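PDB 6M6U: toxin-antitoxin system toxin HepN family, which acts as the bacteriostatic toxin of a type VII toxin-antitoxin system, cleaving mRNA, and is neutralised by the antitoxin MntA, mostly through tri-AMPylation. Local coordinates for residues A10-C15 against Q44-A49; S68-F73 against N89-V94. All blocks are in the same frame, centred on the assembly; numbering follows the deposited sequence.

Contact 1: A10-C15 against Q44-A49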
loop_
_atom_site.group_PDB
_atom_site.type_symbol
_atom_site.label_atom_id
_atom_site.label_comp_id
_atom_site.label_asym_id
_atom_site.label_seq_id
_atom_site.Cartn_x
_atom_site.Cartn_y
_atom_site.Cartn_z
ATOM N N ALA B 10 -3.007 -51.157 14.099
ATOM C CA ALA B 10 -3.614 -51.495 15.384
ATOM C C ALA B 10 -5.024 -50.928 15.502
ATOM O O ALA B 10 -5.921 -51.583 16.048
ATOM C CB ALA B 10 -2.735 -50.986 16.527
ATOM N N THR B 11 -5.242 -49.717 14.983
ATOM C CA THR B 11 -6.562 -49.098 15.076
ATOM C C THR B 11 -7.586 -49.836 14.221
ATOM O O THR B 11 -8.721 -50.055 14.660
ATOM C CB THR B 11 -6.474 -47.625 14.677
ATOM O OG1 THR B 11 -5.794 -46.905 15.710
ATOM C CG2 THR B 11 -7.861 -47.027 14.471
ATOM N N ILE B 12 -7.207 -50.227 13.001
ATOM C CA ILE B 12 -8.113 -50.995 12.149
ATOM C C ILE B 12 -8.531 -52.284 12.847
ATOM O O ILE B 12 -9.711 -52.653 12.854
ATOM C CB ILE B 12 -7.462 -51.280 10.784
ATOM C CG1 ILE B 12 -7.243 -49.977 10.019
ATOM C CG2 ILE B 12 -8.323 -52.244 9.973
ATOM C CD1 ILE B 12 -6.326 -50.107 8.826
ATOM N N LYS B 13 -7.568 -52.976 13.459
ATOM C CA LYS B 13 -7.880 -54.212 14.171
ATOM C C LYS B 13 -8.816 -53.954 15.344
ATOM O O LYS B 13 -9.851 -54.617 15.481
ATOM C CB LYS B 13 -6.594 -54.890 14.643
ATOM C CG LYS B 13 -5.832 -55.581 13.532
ATOM C CD LYS B 13 -4.455 -56.020 13.987
ATOM C CE LYS B 13 -3.748 -56.789 12.885
ATOM N NZ LYS B 13 -2.301 -56.979 13.180
ATOM N N ARG B 14 -8.468 -52.990 16.205
ATOM C CA ARG B 14 -9.329 -52.659 17.339
ATOM C C ARG B 14 -10.747 -52.342 16.888
ATOM O O ARG B 14 -11.716 -52.737 17.542
ATOM C CB ARG B 14 -8.765 -51.471 18.119
ATOM C CG ARG B 14 -7.755 -51.825 19.190
ATOM C CD ARG B 14 -7.677 -50.724 20.242
ATOM N NE ARG B 14 -7.791 -49.389 19.656
ATOM C CZ ARG B 14 -6.823 -48.781 18.972
ATOM N NH1 ARG B 14 -5.659 -49.389 18.778
ATOM N NH2 ARG B 14 -7.021 -47.566 18.477
ATOM N N CYS B 15 -10.888 -51.642 15.762
ATOM C CA CYS B 15 -12.211 -51.199 15.344
ATOM C C CYS B 15 -13.002 -52.293 14.633
ATOM O O CYS B 15 -14.236 -52.290 14.701
ATOM C CB CYS B 15 -12.090 -49.966 14.454
ATOM S SG CYS B 15 -11.384 -48.565 15.325
ATOM N N GLN B 44 -16.130 -45.928 10.004
ATOM C CA GLN B 44 -15.465 -44.673 9.670
ATOM C C GLN B 44 -14.028 -44.662 10.175
ATOM O O GLN B 44 -13.103 -44.289 9.444
ATOM C CB GLN B 44 -16.249 -43.502 10.256
ATOM C CG GLN B 44 -15.522 -42.176 10.182
ATOM C CD GLN B 44 -16.374 -41.033 10.673
ATOM O OE1 GLN B 44 -17.173 -40.478 9.922
ATOM N NE2 GLN B 44 -16.221 -40.680 11.947
ATOM N N ARG B 45 -13.824 -45.073 11.429
ATOM C CA ARG B 45 -12.478 -45.112 11.993
ATOM C C ARG B 45 -11.585 -46.074 11.219
ATOM O O ARG B 45 -10.405 -45.783 10.983
ATOM C CB ARG B 45 -12.549 -45.499 13.471
ATOM C CG ARG B 45 -13.205 -44.437 14.339
ATOM C CD ARG B 45 -13.510 -44.935 15.727
ATOM N NE ARG B 45 -13.811 -43.810 16.624
ATOM C CZ ARG B 45 -14.307 -43.919 17.862
ATOM N NH1 ARG B 45 -14.567 -45.116 18.361
ATOM N NH2 ARG B 45 -14.517 -42.823 18.578
ATOM N N CYS B 46 -12.129 -47.226 10.817
ATOM C CA CYS B 46 -11.383 -48.132 9.945
ATOM C C CYS B 46 -11.015 -47.454 8.633
ATOM O O CYS B 46 -9.880 -47.581 8.159
ATOM C CB CYS B 46 -12.194 -49.399 9.669
ATOM S SG CYS B 46 -12.262 -50.579 11.027
ATOM N N CYS B 47 -11.966 -46.740 8.024
ATOM C CA CYS B 47 -11.688 -46.070 6.759
ATOM C C CYS B 47 -10.632 -44.987 6.932
ATOM O O CYS B 47 -9.715 -44.869 6.112
ATOM C CB CYS B 47 -12.972 -45.476 6.179
ATOM S SG CYS B 47 -14.122 -46.691 5.506
ATOM N N GLU B 48 -10.735 -44.192 8.000
ATOM C CA GLU B 48 -9.766 -43.123 8.209
ATOM C C GLU B 48 -8.380 -43.684 8.487
ATOM O O GLU B 48 -7.375 -43.116 8.046
ATOM C CB GLU B 48 -10.222 -42.208 9.344
ATOM C CG GLU B 48 -11.368 -41.290 8.951
ATOM C CD GLU B 48 -10.977 -40.309 7.856
ATOM O OE1 GLU B 48 -9.837 -39.793 7.888
ATOM O OE2 GLU B 48 -11.808 -40.063 6.955
ATOM N N ALA B 49 -8.302 -44.809 9.199
ATOM C CA ALA B 49 -7.001 -45.429 9.423
ATOM C C ALA B 49 -6.410 -45.950 8.118
ATOM O O ALA B 49 -5.199 -45.832 7.888
ATOM C CB ALA B 49 -7.123 -46.546 10.457
#

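Contact 2: S68-F73 against N89-V94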
loop_
_atom_site.group_PDB
_atom_site.type_symbol
_atom_site.label_atom_id
_atom_site.label_comp_id
_atom_site.label_asym_id
_atom_site.label_seq_id
_atom_site.Cartn_x
_atom_site.Cartn_y
_atom_site.Cartn_z
ATOM N N SER B 68 -8.112 -36.712 -3.400
ATOM C CA SER B 68 -9.204 -37.075 -2.504
ATOM C C SER B 68 -8.792 -38.346 -1.775
ATOM O O SER B 68 -7.767 -38.956 -2.086
ATOM C CB SER B 68 -10.517 -37.282 -3.262
ATOM O OG SER B 68 -10.444 -38.424 -4.096
ATOM N N SER B 69 -9.607 -38.739 -0.795
ATOM C CA SER B 69 -9.304 -39.950 -0.043
ATOM C C SER B 69 -9.297 -41.176 -0.952
ATOM O O SER B 69 -8.424 -42.042 -0.830
ATOM C CB SER B 69 -10.302 -40.116 1.102
ATOM O OG SER B 69 -11.629 -39.870 0.670
ATOM N N ARG B 70 -10.248 -41.253 -1.891
ATOM C CA ARG B 70 -10.280 -42.376 -2.824
ATOM C C ARG B 70 -9.115 -42.323 -3.797
ATOM O O ARG B 70 -8.496 -43.352 -4.092
ATOM C CB ARG B 70 -11.591 -42.387 -3.603
ATOM C CG ARG B 70 -12.803 -42.763 -2.795
ATOM C CD ARG B 70 -13.871 -41.718 -3.002
ATOM N NE ARG B 70 -15.212 -42.255 -2.817
ATOM C CZ ARG B 70 -16.301 -41.503 -2.734
ATOM N NH1 ARG B 70 -16.201 -40.184 -2.814
ATOM N NH2 ARG B 70 -17.490 -42.066 -2.570
ATOM N N ASP B 71 -8.821 -41.136 -4.331
ATOM C CA ASP B 71 -7.669 -40.972 -5.206
ATOM C C ASP B 71 -6.378 -41.422 -4.540
ATOM O O ASP B 71 -5.415 -41.767 -5.237
ATOM C CB ASP B 71 -7.547 -39.510 -5.639
ATOM C CG ASP B 71 -6.549 -39.317 -6.764
ATOM O OD1 ASP B 71 -5.756 -38.352 -6.698
ATOM O OD2 ASP B 71 -6.548 -40.123 -7.722
ATOM N N SER B 72 -6.336 -41.432 -3.205
ATOM C CA SER B 72 -5.157 -41.927 -2.506
ATOM C C SER B 72 -5.023 -43.436 -2.652
ATOM O O SER B 72 -3.907 -43.954 -2.758
ATOM C CB SER B 72 -5.217 -41.532 -1.033
ATOM O OG SER B 72 -3.962 -41.735 -0.414
ATOM N N PHE B 73 -6.148 -44.159 -2.641
ATOM C CA PHE B 73 -6.103 -45.584 -2.960
ATOM C C PHE B 73 -5.794 -45.801 -4.434
ATOM O O PHE B 73 -5.048 -46.722 -4.789
ATOM C CB PHE B 73 -7.424 -46.263 -2.592
ATOM C CG PHE B 73 -7.705 -46.285 -1.121
ATOM C CD1 PHE B 73 -6.811 -46.873 -0.242
ATOM C CD2 PHE B 73 -8.865 -45.725 -0.617
ATOM C CE1 PHE B 73 -7.065 -46.899 1.115
ATOM C CE2 PHE B 73 -9.128 -45.751 0.739
ATOM C CZ PHE B 73 -8.226 -46.341 1.607
ATOM N N ASN B 89 -12.539 -51.878 -3.834
ATOM C CA ASN B 89 -13.364 -52.208 -2.676
ATOM C C ASN B 89 -13.190 -51.180 -1.568
ATOM O O ASN B 89 -14.171 -50.728 -0.966
ATOM C CB ASN B 89 -13.031 -53.612 -2.168
ATOM C CG ASN B 89 -13.691 -54.701 -2.991
ATOM O OD1 ASN B 89 -14.661 -54.453 -3.713
ATOM N ND2 ASN B 89 -13.174 -55.920 -2.878
ATOM N N LEU B 90 -11.940 -50.805 -1.276
ATOM C CA LEU B 90 -11.692 -49.771 -0.277
ATOM C C LEU B 90 -12.369 -48.463 -0.663
ATOM O O LEU B 90 -12.905 -47.755 0.198
ATOM C CB LEU B 90 -10.188 -49.559 -0.095
ATOM C CG LEU B 90 -9.372 -50.741 0.419
ATOM C CD1 LEU B 90 -7.918 -50.346 0.506
ATOM C CD2 LEU B 90 -9.883 -51.216 1.766
ATOM N N LYS B 91 -12.374 -48.134 -1.958
ATOM C CA LYS B 91 -12.986 -46.883 -2.391
ATOM C C LYS B 91 -14.501 -46.898 -2.212
ATOM O O LYS B 91 -15.089 -45.862 -1.876
ATOM C CB LYS B 91 -12.607 -46.584 -3.844
ATOM C CG LYS B 91 -11.153 -46.144 -4.004
ATOM C CD LYS B 91 -10.672 -46.237 -5.445
ATOM C CE LYS B 91 -11.479 -45.333 -6.363
ATOM N NZ LYS B 91 -10.994 -45.382 -7.778
ATOM N N LYS B 92 -15.159 -48.050 -2.411
ATOM C CA LYS B 92 -16.601 -48.095 -2.170
ATOM C C LYS B 92 -16.924 -48.226 -0.684
ATOM O O LYS B 92 -18.027 -47.848 -0.259
ATOM C CB LYS B 92 -17.265 -49.214 -2.991
ATOM C CG LYS B 92 -16.577 -50.565 -3.013
ATOM C CD LYS B 92 -17.164 -51.443 -4.121
ATOM C CE LYS B 92 -18.683 -51.346 -4.182
ATOM N NZ LYS B 92 -19.327 -52.160 -3.112
ATOM N N MET B 93 -15.982 -48.735 0.119
ATOM C CA MET B 93 -16.102 -48.598 1.568
ATOM C C MET B 93 -16.227 -47.134 1.975
ATOM O O MET B 93 -17.128 -46.762 2.739
ATOM C CB MET B 93 -14.900 -49.225 2.258
ATOM C CG MET B 93 -14.889 -50.729 2.268
ATOM S SD MET B 93 -15.827 -51.349 3.672
ATOM C CE MET B 93 -14.903 -52.834 4.038
ATOM N N VAL B 94 -15.312 -46.289 1.483
ATOM C CA VAL B 94 -15.366 -44.858 1.769
ATOM C C VAL B 94 -16.712 -44.283 1.356
ATOM O O VAL B 94 -17.327 -43.504 2.097
ATOM C CB VAL B 94 -14.205 -44.127 1.064
ATOM C CG1 VAL B 94 -14.268 -42.636 1.351
ATOM C CG2 VAL B 94 -12.864 -44.704 1.495
#

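Contact 1: A10-C15 against Q44-A49
Arg45 brings the one flat group among the touching residues, its guanidinium, yet neither a face nor an edge of it meets segment 10-15. The chain runs extended from CG to NE and carries the group away, so that the contact is made at its root: Arg45 CB lies 3.8 Å from Cys15 SG. With no ring or amide to stack, the interface is built from thiols, methyls and backbone.

Cys46 fills its centre. Its SG stands anti to the carbonyl carbon (chi1 -75°) and reaches across to Cys15 CB at 3.5 Å. The same sulfur lies 3.8 Å from Ile12 O. The two sulfurs, Cys15 SG and Cys46 SG, are 4.8 Å apart, which excludes a disulfide. One turn along, the methyl of Ala49 presses on the side of Ile12, with CB 3.5 Å from CG1. The branch Thr11 CG2 comes at the same methyl, Ala49 CB, from 4.1 Å. The short side chains of Cys46 and Ala49 are consistent with the local axis distance of 8.7 Å. These axes run antiparallel at 163°. The backbones come nearest at Ile12 and Cys46, CA to CA 4.9 Å.

This is an antiparallel pairing within the helical HepT bundle, joining helix 3-23 to helix 33-60. Helix 120-131 closes one flank, where Phe123 touches both Ile12 and Cys46 and Ile127 also packs on Ile12. On the side of the second subunit, Tyr104 of that neighbouring copy packs on Thr11, Cys15 and Arg45, placing the helix pair at the toxin-toxin interface.

Contact 2: S68-F73 against N89-V94
Phe73 and Leu90 each set CG anti to the carbonyl carbon, Phe73 with chi1 -66°, and this swings the ring across the leucine, the two side chains crossing at about a right angle. Leu90 CB then sits over one face of the ring, 4.0 Å from its centroid and 6° off the normal, a well-centred CH-pi contact. The leucine's CD1 branch extends the overlap out to the rim of the ring, 3.6 Å from Phe73 CE1.

Val94 splits its two methyls between partners. CG1, anti to the backbone N, is directed to Ser69, whose OG is 3.9 Å from it; CG2 meets the edge of the Phe73 ring near its plane, 4.0 Å from CE2. The valine thus touches both Ser69 and, one turn later, the aromatic ring.

Nearer the surface, Arg70 and Lys91 pass each other by their aliphatic parts, Arg70 CB lying 3.8 Å from Lys91 CG. The Arg70 guanidinium turns its edge to the backbone, NE 3.7 Å from Lys91 O. Lys91 bends at chi3, and its NZ is hydrogen-bonded to Thr74 OG1. Ser68 is the N-cap of helix 69-78: its OG accepts from Asp71 N.

The contact pairs the consecutive helices 69-78 and 84-102 of the HepT-like fold, their local axes nearly antiparallel at 170°. The side chain of Val94 is about 4 Å from that of Arg97, an active-site residue by similarity. Helix 33-60 backs the apolar part, with Cys50 and Ile51 against Phe73. Chemically, then, the hold between the segments is dispersion and CH-pi packing at the buried end. At the outer margin two cationic side chains share their hydrocarbon lengths, and Thr74 gives the lysine ammonium a polar partner.

Contact 1 and contact 2 lie in series along the chain, the first closing before the second opens, with centres about 14 Å apart. They join different antiparallel pairs of the all-helical HepT-like fold, 3-23 with 33-60 and 69-78 with 84-102. Helix 33-60, one half of contact 1, also touches contact 2: Cys47 SG, in segment 44-49, is 4.1 Å from Met93 O. Helix 120-131 packs against both contacts. Arg97, an active-site residue by similarity, continues helix 84-102 beyond contact 2 and forms a salt bridge with Glu48 of segment 44-49. Both contacts thus adjoin the start of the RX(4)HXY motif, contact 2 on its own helix and contact 1 through Glu48.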